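Side-chain contacts in antistasin (Haementeria officinalis, PDB 1SKZ), which inhibits blood coagulation factor Xa as a disulfide-rich serine protease inhibitor from a leech and also binds heparin: residues A18-I21 / C26-S29; H39-S44 / E49-R54; M72-R75 / D81-I84; I84-R89 / N94-D99. One frame throughout, in Å; residues are numbered along the deposited sequence.

Interaction 1: residues A18-I21 / C26-S29; sequences ACNI and CTCS
The carboxamide of N20 is the flat side chain here, and it runs in between T27 and C28. C28 SG and T27 OG1 lie on opposite sides of its plane, both approaching obliquely from the CB end rather than sitting squarely above it. N20 CB is 3.6 Å from C28 SG and equally 3.6 Å from T27 OG1. With CG anti to the backbone N (chi1 -174°), the amide is sent out between these two atoms, across the 26-29 segment. N20 ND2 then reaches water 1 at 3.0 Å, and that water is also 2.8 Å from T27 OG1, so it closes the gap between two side chains that do not bond directly. ND2 has a second acceptor in Y46 O, while OD1 accepts from T23 N.

Behind the amide the backbones form a single antiparallel hydrogen-bonded pair, A18 with C28. A18 N donates to C28 O at 2.7 Å, and C28 N returns a longer bond of 3.1 Å to A18 O. That same oxygen also takes a CA-H contact from C26 CA at 3.3 Å. The methyl of A18 rests 4.0 Å from C28 CB. Three disulfides leave this small pairing: C19 to C8, C26 to C13 and C28 to C48.

With little regular structure around, two backbone bonds, the side-chain packing and the shared water hold the pairing together, while the disulfides tie it to the chain around it. The buried amide has both its nitrogen and its oxygen satisfied, which should fix the rotation of N20.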
loop_
_atom_site.group_PDB
_atom_site.type_symbol
_atom_site.label_atom_id
_atom_site.label_comp_id
_atom_site.label_asym_id
_atom_site.label_seq_id
_atom_site.Cartn_x
_atom_site.Cartn_y
_atom_site.Cartn_z
ATOM N N ALA A 18 -8.772 10.151 -5.153
ATOM C CA ALA A 18 -7.619 10.006 -6.025
ATOM C C ALA A 18 -7.922 9.016 -7.138
ATOM O O ALA A 18 -8.915 8.258 -7.086
ATOM C CB ALA A 18 -6.389 9.563 -5.225
ATOM N N CYS A 19 -7.092 9.067 -8.168
ATOM C CA CYS A 19 -7.314 8.270 -9.359
ATOM C C CYS A 19 -7.000 6.776 -9.214
ATOM O O CYS A 19 -5.927 6.396 -8.712
ATOM C CB CYS A 19 -6.504 8.865 -10.489
ATOM S SG CYS A 19 -7.029 8.202 -12.079
ATOM N N ASN A 20 -7.981 5.948 -9.564
ATOM C CA ASN A 20 -7.799 4.513 -9.670
ATOM C C ASN A 20 -7.314 4.152 -11.073
ATOM O O ASN A 20 -7.933 4.505 -12.062
ATOM C CB ASN A 20 -9.108 3.779 -9.344
ATOM C CG ASN A 20 -8.946 2.258 -9.303
ATOM O OD1 ASN A 20 -8.499 1.638 -10.276
ATOM N ND2 ASN A 20 -9.352 1.648 -8.186
ATOM N N ILE A 21 -6.127 3.555 -11.142
ATOM C CA ILE A 21 -5.403 3.444 -12.379
ATOM C C ILE A 21 -5.992 2.298 -13.174
ATOM O O ILE A 21 -5.898 2.267 -14.395
ATOM C CB ILE A 21 -3.895 3.209 -12.113
ATOM C CG1 ILE A 21 -3.102 3.622 -13.353
ATOM C CG2 ILE A 21 -3.644 1.721 -11.654
ATOM C CD1 ILE A 21 -1.650 3.292 -13.286
ATOM N N CYS A 26 -12.198 8.198 -10.029
ATOM C CA CYS A 26 -11.712 8.756 -8.769
ATOM C C CYS A 26 -12.371 8.102 -7.580
ATOM O O CYS A 26 -13.178 8.737 -6.895
ATOM C CB CYS A 26 -12.012 10.242 -8.712
ATOM S SG CYS A 26 -11.105 11.140 -9.982
ATOM N N THR A 27 -12.072 6.827 -7.350
ATOM C CA THR A 27 -12.733 6.099 -6.290
ATOM C C THR A 27 -11.766 5.819 -5.152
ATOM O O THR A 27 -12.134 5.202 -4.149
ATOM C CB THR A 27 -13.289 4.811 -6.817
ATOM O OG1 THR A 27 -12.258 4.137 -7.541
ATOM C CG2 THR A 27 -14.462 5.088 -7.784
ATOM N N CYS A 28 -10.559 6.357 -5.256
ATOM C CA CYS A 28 -9.510 6.047 -4.293
ATOM C C CYS A 28 -9.490 7.137 -3.277
ATOM O O CYS A 28 -9.858 8.262 -3.595
ATOM C CB CYS A 28 -8.141 6.000 -4.990
ATOM S SG CYS A 28 -7.938 4.563 -6.074
ATOM N N SER A 29 -8.922 6.853 -2.112
ATOM C CA SER A 29 -8.857 7.848 -1.047
ATOM C C SER A 29 -7.722 8.842 -1.255
ATOM O O SER A 29 -7.747 9.968 -0.721
ATOM C CB SER A 29 -8.682 7.165 0.303
ATOM O OG SER A 29 -9.750 6.279 0.521
HETATM O O HOH W 1 -11.167 2.185 -5.918
#

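Interaction 2: residues H39-S44 / E49-R54; sequences HGFQRS and EFCKCR
An irregular antiparallel hairpin of the first antistasin-like domain joins F41 to C53 and R43 to E49, both non-hydrogen-bonded pairs. The register slips by two residues between them, a beta bulge in which C51 centres an inverse gamma turn. Q42 sits at the slip: Q42 N donates to K52 O at 2.9 Å, and F50 N to Q42 O. Its side chain extends beside K52, pointing the same way, and NE2 reaches C53 O at 2.8 Å, from above the carbonyl plane. R54 N donates to G40 O at 3.0 Å, and R54 CD lies 3.3 Å from H39 O.

On the R43 and E49 face, E49 CG stands 3.5 Å above the centre of the guanidinium. R43 NH2 is 3.5 Å from E49 OE2, a salt bridge of charge alone; R43 NH1 hydrogen-bonds to G47 O. Water 4 donates to E49 OE2 and F41 O and accepts from R54 NH2. C51 SG approaches the F41 ring obliquely, 5.4 Å from its centroid.

F50 stacks on F50 of the second subunit. Disulfides C51-C33 and C53-C37 tie this bulged hairpin to the loop carrying the reactive bond, the disulfide-pinned scaffold of an antistasin-like inhibitor domain.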
loop_
_atom_site.group_PDB
_atom_site.type_symbol
_atom_site.label_atom_id
_atom_site.label_comp_id
_atom_site.label_asym_id
_atom_site.label_seq_id
_atom_site.Cartn_x
_atom_site.Cartn_y
_atom_site.Cartn_z
ATOM N N HIS A 39 10.414 6.230 -7.593
ATOM C CA HIS A 39 9.639 5.469 -8.563
ATOM C C HIS A 39 8.138 5.536 -8.386
ATOM O O HIS A 39 7.428 4.678 -8.889
ATOM C CB HIS A 39 10.051 3.995 -8.574
ATOM C CG HIS A 39 11.510 3.784 -8.801
ATOM N ND1 HIS A 39 12.144 4.188 -9.956
ATOM C CD2 HIS A 39 12.466 3.243 -8.012
ATOM C CE1 HIS A 39 13.429 3.897 -9.871
ATOM N NE2 HIS A 39 13.650 3.326 -8.703
ATOM N N GLY A 40 7.640 6.521 -7.662
ATOM C CA GLY A 40 6.213 6.558 -7.375
ATOM C C GLY A 40 5.731 5.686 -6.209
ATOM O O GLY A 40 6.465 4.910 -5.633
ATOM N N PHE A 41 4.448 5.792 -5.922
ATOM C CA PHE A 41 3.773 5.055 -4.860
ATOM C C PHE A 41 3.314 3.695 -5.323
ATOM O O PHE A 41 2.952 3.512 -6.468
ATOM C CB PHE A 41 2.543 5.841 -4.384
ATOM C CG PHE A 41 2.878 7.122 -3.668
ATOM C CD1 PHE A 41 3.599 7.105 -2.464
ATOM C CD2 PHE A 41 2.481 8.355 -4.191
ATOM C CE1 PHE A 41 3.927 8.265 -1.797
ATOM C CE2 PHE A 41 2.815 9.547 -3.510
ATOM C CZ PHE A 41 3.552 9.482 -2.291
ATOM N N GLN A 42 3.383 2.724 -4.426
ATOM C CA GLN A 42 2.783 1.414 -4.625
ATOM C C GLN A 42 1.285 1.526 -4.721
ATOM O O GLN A 42 0.697 2.506 -4.275
ATOM C CB GLN A 42 3.171 0.468 -3.479
ATOM C CG GLN A 42 4.667 0.279 -3.467
ATOM C CD GLN A 42 5.118 -0.926 -2.683
ATOM O OE1 GLN A 42 4.421 -1.951 -2.612
ATOM N NE2 GLN A 42 6.293 -0.805 -2.054
ATOM N N ARG A 43 0.669 0.563 -5.374
ATOM C CA ARG A 43 -0.779 0.548 -5.433
ATOM C C ARG A 43 -1.284 -0.758 -4.856
ATOM O O ARG A 43 -0.614 -1.790 -4.951
ATOM C CB ARG A 43 -1.268 0.724 -6.888
ATOM C CG ARG A 43 -0.971 2.125 -7.455
ATOM C CD ARG A 43 -1.761 2.392 -8.706
ATOM N NE ARG A 43 -1.448 3.682 -9.323
ATOM C CZ ARG A 43 -2.293 4.703 -9.373
ATOM N NH1 ARG A 43 -3.529 4.588 -8.891
ATOM N NH2 ARG A 43 -1.884 5.838 -9.899
ATOM N N SER A 44 -2.488 -0.729 -4.291
ATOM C CA SER A 44 -3.238 -1.962 -4.078
ATOM C C SER A 44 -3.542 -2.641 -5.415
ATOM O O SER A 44 -3.478 -2.018 -6.491
ATOM C CB SER A 44 -4.547 -1.675 -3.327
ATOM O OG SER A 44 -5.375 -0.820 -4.088
ATOM N N GLU A 49 -3.218 4.063 -5.043
ATOM C CA GLU A 49 -1.941 4.444 -4.409
ATOM C C GLU A 49 -2.022 4.529 -2.879
ATOM O O GLU A 49 -3.051 4.935 -2.305
ATOM C CB GLU A 49 -1.436 5.794 -4.963
ATOM C CG GLU A 49 -0.809 5.664 -6.335
ATOM C CD GLU A 49 -0.245 6.958 -6.884
ATOM O OE1 GLU A 49 -0.716 8.015 -6.463
ATOM O OE2 GLU A 49 0.664 6.911 -7.754
ATOM N N PHE A 50 -0.935 4.146 -2.230
ATOM C CA PHE A 50 -0.818 4.337 -0.810
ATOM C C PHE A 50 0.603 4.762 -0.557
ATOM O O PHE A 50 1.464 4.593 -1.441
ATOM C CB PHE A 50 -1.165 3.047 -0.069
ATOM C CG PHE A 50 -2.592 2.679 -0.205
ATOM C CD1 PHE A 50 -3.581 3.504 0.350
ATOM C CD2 PHE A 50 -2.977 1.643 -1.071
ATOM C CE1 PHE A 50 -4.939 3.321 0.027
ATOM C CE2 PHE A 50 -4.316 1.434 -1.397
ATOM C CZ PHE A 50 -5.308 2.270 -0.853
ATOM N N CYS A 51 0.852 5.265 0.663
ATOM C CA CYS A 51 2.128 5.911 0.983
ATOM C C CYS A 51 3.242 4.916 1.317
ATOM O O CYS A 51 3.746 4.864 2.452
ATOM C CB CYS A 51 1.960 6.905 2.149
ATOM S SG CYS A 51 3.443 7.922 2.374
ATOM N N LYS A 52 3.674 4.175 0.309
ATOM C CA LYS A 52 4.870 3.343 0.392
ATOM C C LYS A 52 5.507 3.483 -0.997
ATOM O O LYS A 52 4.806 3.298 -2.005
ATOM C CB LYS A 52 4.469 1.865 0.630
ATOM C CG LYS A 52 5.672 0.893 0.791
ATOM C CD LYS A 52 5.252 -0.536 1.195
ATOM C CE LYS A 52 6.355 -1.212 2.016
ATOM N NZ LYS A 52 6.259 -0.709 3.493
ATOM N N CYS A 53 6.823 3.685 -1.063
ATOM C CA CYS A 53 7.515 3.790 -2.356
ATOM C C CYS A 53 7.743 2.449 -3.067
ATOM O O CYS A 53 7.977 1.420 -2.424
ATOM C CB CYS A 53 8.843 4.500 -2.173
ATOM S SG CYS A 53 8.712 6.130 -1.379
ATOM N N ARG A 54 7.487 2.442 -4.377
ATOM C CA ARG A 54 7.844 1.335 -5.263
ATOM C C ARG A 54 9.336 1.091 -5.205
ATOM O O ARG A 54 10.129 2.037 -5.230
ATOM C CB ARG A 54 7.514 1.697 -6.717
ATOM C CG ARG A 54 6.080 1.530 -7.117
ATOM C CD ARG A 54 5.962 1.705 -8.610
ATOM N NE ARG A 54 4.608 2.134 -8.892
ATOM C CZ ARG A 54 3.623 1.290 -9.191
ATOM N NH1 ARG A 54 3.938 0.056 -9.592
ATOM N NH2 ARG A 54 2.360 1.728 -9.261
HETATM O O HOH W 2 10.376 4.873 -5.055
HETATM O O HOH W 3 3.053 7.480 -7.762
HETATM O O HOH W 4 1.878 4.551 -8.543
#

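Interaction 3: residues M72-R75 / D81-I84; sequences MCSR and DCKI
M72 and C82 exchange two backbone hydrogen bonds: M72 N gives to C82 O at 2.7 Å, and C82 N gives to M72 O at 3.0 Å. Together they make an antiparallel hydrogen-bonded pair. D81 faces M72 as well, so one residue on the first chain is opposed by two on the second, the definition of a classic beta bulge. C73 O is buried by the contact and has no partner in the model.

The side chains of M72 and C82 share one face of the pair. M72 CG lies 4.0 Å from C82 CB; a chi1 of 62° tucks CG between the backbone N and the carbonyl carbon and brings it close to the partner chain. From there the chain runs extended to SD, 4.0 Å from I84 CA, and bends only beyond it, while M72 CB meets I84 CG1 at 3.8 Å, the two side chains crossing at a slant. At the other end S74 CB touches C82 SG at 3.7 Å. The S74 hydroxyl is turned to L101 O, and D81 OD2 pairs with T77 OG1 in the intervening loop.

In the fold this is the two-stranded antiparallel sheet of 71-72 and 82-83, extended by backbone bonding between I84 and G70. Disulfide C73-C62 anchors the chain just after strand 71-72, and C82-C103 ties the second strand to the residue just ahead of strand 104-105.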
loop_
_atom_site.group_PDB
_atom_site.type_symbol
_atom_site.label_atom_id
_atom_site.label_comp_id
_atom_site.label_asym_id
_atom_site.label_seq_id
_atom_site.Cartn_x
_atom_site.Cartn_y
_atom_site.Cartn_z
ATOM N N MET A 72 -3.749 -9.448 -22.791
ATOM C CA MET A 72 -3.829 -8.004 -22.918
ATOM C C MET A 72 -3.149 -7.331 -21.735
ATOM O O MET A 72 -2.926 -7.957 -20.678
ATOM C CB MET A 72 -5.292 -7.551 -22.986
ATOM C CG MET A 72 -6.086 -7.889 -21.744
ATOM S SD MET A 72 -7.807 -7.567 -21.967
ATOM C CE MET A 72 -7.823 -5.848 -21.778
ATOM N N CYS A 73 -2.958 -6.024 -21.884
ATOM C CA CYS A 73 -2.278 -5.211 -20.895
ATOM C C CYS A 73 -3.006 -5.230 -19.560
ATOM O O CYS A 73 -4.243 -5.159 -19.501
ATOM C CB CYS A 73 -2.198 -3.768 -21.388
ATOM S SG CYS A 73 -1.151 -3.589 -22.856
ATOM N N SER A 74 -2.229 -5.190 -18.492
ATOM C CA SER A 74 -2.766 -4.827 -17.183
ATOM C C SER A 74 -2.479 -3.362 -16.994
ATOM O O SER A 74 -1.321 -2.949 -17.099
ATOM C CB SER A 74 -2.070 -5.626 -16.067
ATOM O OG SER A 74 -2.454 -5.100 -14.810
ATOM N N ARG A 75 -3.506 -2.600 -16.640
ATOM C CA ARG A 75 -3.350 -1.201 -16.287
ATOM C C ARG A 75 -2.601 -1.048 -14.972
ATOM O O ARG A 75 -2.222 0.075 -14.609
ATOM C CB ARG A 75 -4.717 -0.517 -16.140
ATOM C CG ARG A 75 -5.473 -0.178 -17.459
ATOM C CD ARG A 75 -6.983 -0.155 -17.179
ATOM N NE ARG A 75 -7.829 -0.390 -18.357
ATOM C CZ ARG A 75 -7.948 -1.553 -19.016
ATOM N NH1 ARG A 75 -7.266 -2.643 -18.637
ATOM N NH2 ARG A 75 -8.697 -1.600 -20.116
ATOM N N ASP A 81 -0.300 -8.969 -18.915
ATOM C CA ASP A 81 -0.483 -9.935 -17.829
ATOM C C ASP A 81 -1.842 -10.628 -17.825
ATOM O O ASP A 81 -2.000 -11.676 -17.211
ATOM C CB ASP A 81 -0.259 -9.235 -16.479
ATOM C CG ASP A 81 1.224 -9.067 -16.132
ATOM O OD1 ASP A 81 2.067 -9.902 -16.528
ATOM O OD2 ASP A 81 1.560 -8.069 -15.465
ATOM N N CYS A 82 -2.853 -9.988 -18.405
ATOM C CA CYS A 82 -4.224 -10.463 -18.287
ATOM C C CYS A 82 -4.698 -11.277 -19.473
ATOM O O CYS A 82 -4.409 -10.953 -20.623
ATOM C CB CYS A 82 -5.183 -9.299 -18.076
ATOM S SG CYS A 82 -4.716 -8.177 -16.731
ATOM N N LYS A 83 -5.387 -12.372 -19.182
ATOM C CA LYS A 83 -6.135 -13.092 -20.196
ATOM C C LYS A 83 -7.179 -12.141 -20.784
ATOM O O LYS A 83 -7.983 -11.554 -20.028
ATOM C CB LYS A 83 -6.860 -14.256 -19.561
ATOM C CG LYS A 83 -6.028 -15.485 -19.344
ATOM C CD LYS A 83 -6.963 -16.673 -19.266
ATOM C CE LYS A 83 -6.407 -17.748 -18.394
ATOM N NZ LYS A 83 -5.422 -18.477 -19.192
ATOM N N ILE A 84 -7.276 -12.127 -22.116
ATOM C CA ILE A 84 -8.351 -11.398 -22.803
ATOM C C ILE A 84 -9.729 -11.996 -22.520
ATOM O O ILE A 84 -10.684 -11.269 -22.215
ATOM C CB ILE A 84 -8.123 -11.374 -24.322
ATOM C CG1 ILE A 84 -6.839 -10.607 -24.630
ATOM C CG2 ILE A 84 -9.339 -10.712 -25.022
ATOM C CD1 ILE A 84 -6.464 -10.589 -26.141
#

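Interaction 4: residues I84-R89 / N94-D99; sequences IDINCR and NGLKRD
The loop that sets I86 and C88 against L96 contains an Asx turn, in which N87 N donates to D85 OD1 at 2.8 Å. The donor meets the oxygen from above the carboxylate plane. Two residues further on, R89 NH1 turns back to C88 O at 2.9 Å; the carbonyl oxygen lies in the guanidinium plane, but the nitrogen stands far above the plane of the carbonyl. N87 OD1 hovers 4.1 Å above the centre of that guanidinium. These bonds stay inside 84-89, and they are consistent with a locally ordered loop just before the reactive bond, R89-K90.

What passes between the segments is apolar. L96, on strand 96-98, offers its two methyls to two different partners. L96 CD1 meets I86 CD1 at 3.6 Å, the two side chains reaching for each other tip to tip. L96 CD2 touches C88 SG, also at 3.6 Å. The sulfur gets there because chi1 of C88 is -173°, which swings SG opposite the backbone N, and from that position it is joined to C106. The backbones themselves stay well apart, with 9.4 Å between C88 CA and L96 CA. L96 also packs against E104 of the neighbouring strand 104-105, while K97 forms a salt bridge with E107.

A contact this small, about 97 Å² and made of methyls and a sulfur, has little directional character. The reactive-site loop therefore touches strand 96-98 at two apolar points, while C88-C106 ties it covalently to the chain just after strand 104-105.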
loop_
_atom_site.group_PDB
_atom_site.type_symbol
_atom_site.label_atom_id
_atom_site.label_comp_id
_atom_site.label_asym_id
_atom_site.label_seq_id
_atom_site.Cartn_x
_atom_site.Cartn_y
_atom_site.Cartn_z
ATOM N N ILE A 84 -7.276 -12.127 -22.116
ATOM C CA ILE A 84 -8.351 -11.398 -22.803
ATOM C C ILE A 84 -9.729 -11.996 -22.520
ATOM O O ILE A 84 -10.684 -11.269 -22.215
ATOM C CB ILE A 84 -8.123 -11.374 -24.322
ATOM C CG1 ILE A 84 -6.839 -10.607 -24.630
ATOM C CG2 ILE A 84 -9.339 -10.712 -25.022
ATOM C CD1 ILE A 84 -6.464 -10.589 -26.141
ATOM N N ASP A 85 -9.805 -13.329 -22.565
ATOM C CA ASP A 85 -11.032 -14.053 -22.289
ATOM C C ASP A 85 -10.824 -14.967 -21.069
ATOM O O ASP A 85 -10.199 -16.017 -21.166
ATOM C CB ASP A 85 -11.428 -14.903 -23.504
ATOM C CG ASP A 85 -12.895 -15.378 -23.455
ATOM O OD1 ASP A 85 -13.561 -15.268 -22.391
ATOM O OD2 ASP A 85 -13.398 -15.851 -24.502
ATOM N N ILE A 86 -11.445 -14.610 -19.956
ATOM C CA ILE A 86 -11.457 -15.465 -18.780
ATOM C C ILE A 86 -12.665 -16.407 -18.761
ATOM O O ILE A 86 -12.841 -17.153 -17.800
ATOM C CB ILE A 86 -11.416 -14.595 -17.473
ATOM C CG1 ILE A 86 -12.675 -13.739 -17.351
ATOM C CG2 ILE A 86 -10.181 -13.673 -17.508
ATOM C CD1 ILE A 86 -12.927 -13.200 -15.927
ATOM N N ASN A 87 -13.448 -16.415 -19.850
ATOM C CA ASN A 87 -14.685 -17.216 -19.991
ATOM C C ASN A 87 -15.422 -17.381 -18.698
ATOM O O ASN A 87 -15.513 -18.480 -18.175
ATOM C CB ASN A 87 -14.404 -18.603 -20.563
ATOM C CG ASN A 87 -15.691 -19.344 -21.016
ATOM O OD1 ASN A 87 -16.717 -18.744 -21.409
ATOM N ND2 ASN A 87 -15.617 -20.667 -20.974
ATOM N N CYS A 88 -16.002 -16.292 -18.221
ATOM C CA CYS A 88 -16.609 -16.264 -16.917
ATOM C C CYS A 88 -18.040 -15.797 -17.116
ATOM O O CYS A 88 -18.270 -14.714 -17.662
ATOM C CB CYS A 88 -15.863 -15.269 -16.018
ATOM S SG CYS A 88 -16.432 -15.337 -14.303
ATOM N N ARG A 89 -18.996 -16.591 -16.643
ATOM C CA ARG A 89 -20.398 -16.228 -16.738
ATOM C C ARG A 89 -21.061 -16.091 -15.371
ATOM O O ARG A 89 -22.306 -16.048 -15.266
ATOM C CB ARG A 89 -21.129 -17.243 -17.623
ATOM C CG ARG A 89 -20.671 -17.194 -19.095
ATOM C CD ARG A 89 -20.723 -15.770 -19.675
ATOM N NE ARG A 89 -20.260 -15.709 -21.069
ATOM C CZ ARG A 89 -19.068 -15.256 -21.456
ATOM N NH1 ARG A 89 -18.219 -14.787 -20.542
ATOM N NH2 ARG A 89 -18.750 -15.214 -22.762
ATOM N N ASN A 94 -20.448 -7.771 -5.801
ATOM C CA ASN A 94 -19.188 -7.048 -5.618
ATOM C C ASN A 94 -18.364 -7.004 -6.898
ATOM O O ASN A 94 -17.273 -6.438 -6.904
ATOM C CB ASN A 94 -18.323 -7.711 -4.543
ATOM C CG ASN A 94 -18.769 -7.387 -3.135
ATOM O OD1 ASN A 94 -19.736 -6.643 -2.923
ATOM N ND2 ASN A 94 -18.056 -7.945 -2.153
ATOM N N GLY A 95 -18.787 -7.752 -7.909
ATOM C CA GLY A 95 -17.949 -7.908 -9.087
ATOM C C GLY A 95 -16.828 -8.911 -8.868
ATOM O O GLY A 95 -16.647 -9.443 -7.749
ATOM N N LEU A 96 -16.036 -9.121 -9.911
ATOM C CA LEU A 96 -15.049 -10.194 -9.926
ATOM C C LEU A 96 -13.746 -9.845 -9.151
ATOM O O LEU A 96 -13.271 -8.691 -9.138
ATOM C CB LEU A 96 -14.694 -10.563 -11.387
ATOM C CG LEU A 96 -15.707 -11.247 -12.340
ATOM C CD1 LEU A 96 -15.125 -11.301 -13.730
ATOM C CD2 LEU A 96 -16.087 -12.651 -11.857
ATOM N N LYS A 97 -13.100 -10.874 -8.626
ATOM C CA LYS A 97 -11.813 -10.683 -7.958
ATOM C C LYS A 97 -10.771 -10.257 -8.988
ATOM O O LYS A 97 -10.794 -10.722 -10.126
ATOM C CB LYS A 97 -11.347 -11.989 -7.281
ATOM C CG LYS A 97 -12.176 -12.425 -6.073
ATOM C CD LYS A 97 -11.577 -13.709 -5.449
ATOM C CE LYS A 97 -12.389 -14.215 -4.236
ATOM N NZ LYS A 97 -11.940 -15.607 -3.838
ATOM N N ARG A 98 -9.792 -9.472 -8.542
ATOM C CA ARG A 98 -8.549 -9.278 -9.281
ATOM C C ARG A 98 -7.396 -9.969 -8.558
ATOM O O ARG A 98 -7.402 -10.114 -7.326
ATOM C CB ARG A 98 -8.232 -7.780 -9.438
ATOM C CG ARG A 98 -9.267 -7.091 -10.265
ATOM C CD ARG A 98 -8.856 -5.712 -10.589
ATOM N NE ARG A 98 -9.879 -5.008 -11.365
ATOM C CZ ARG A 98 -9.998 -5.070 -12.688
ATOM N NH1 ARG A 98 -9.068 -5.638 -13.444
ATOM N NH2 ARG A 98 -11.036 -4.475 -13.251
ATOM N N ASP A 99 -6.424 -10.416 -9.345
ATOM C CA ASP A 99 -5.210 -11.008 -8.806
ATOM C C ASP A 99 -4.134 -9.939 -8.525
ATOM O O ASP A 99 -4.357 -8.733 -8.675
ATOM C CB ASP A 99 -4.708 -12.136 -9.745
ATOM C CG ASP A 99 -4.249 -11.642 -11.143
ATOM O OD1 ASP A 99 -3.916 -10.463 -11.351
ATOM O OD2 ASP A 99 -4.093 -12.508 -12.030
#

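Along the chain interactions 1, 2 and 3 follow in series, and 4 begins on the segment where 3 ends. Interactions 1 and 2 have centres 13 Å apart and touch directly, through a probable hydrogen bond from R43 NH1 to C19 O and packing of I21 on R43. Interactions 3 and 4 lie 12 Å apart and share I84, where the loop toward the second reactive bond leaves strand 82-83. Between the halves, I21 O packs on R75 CB, linking interactions 1 and 3 across 20 Å of centre separation, whereas interactions 2 and 4 are 25 Å apart without touching. Each half thus carries its own disulfide-braced reactive site.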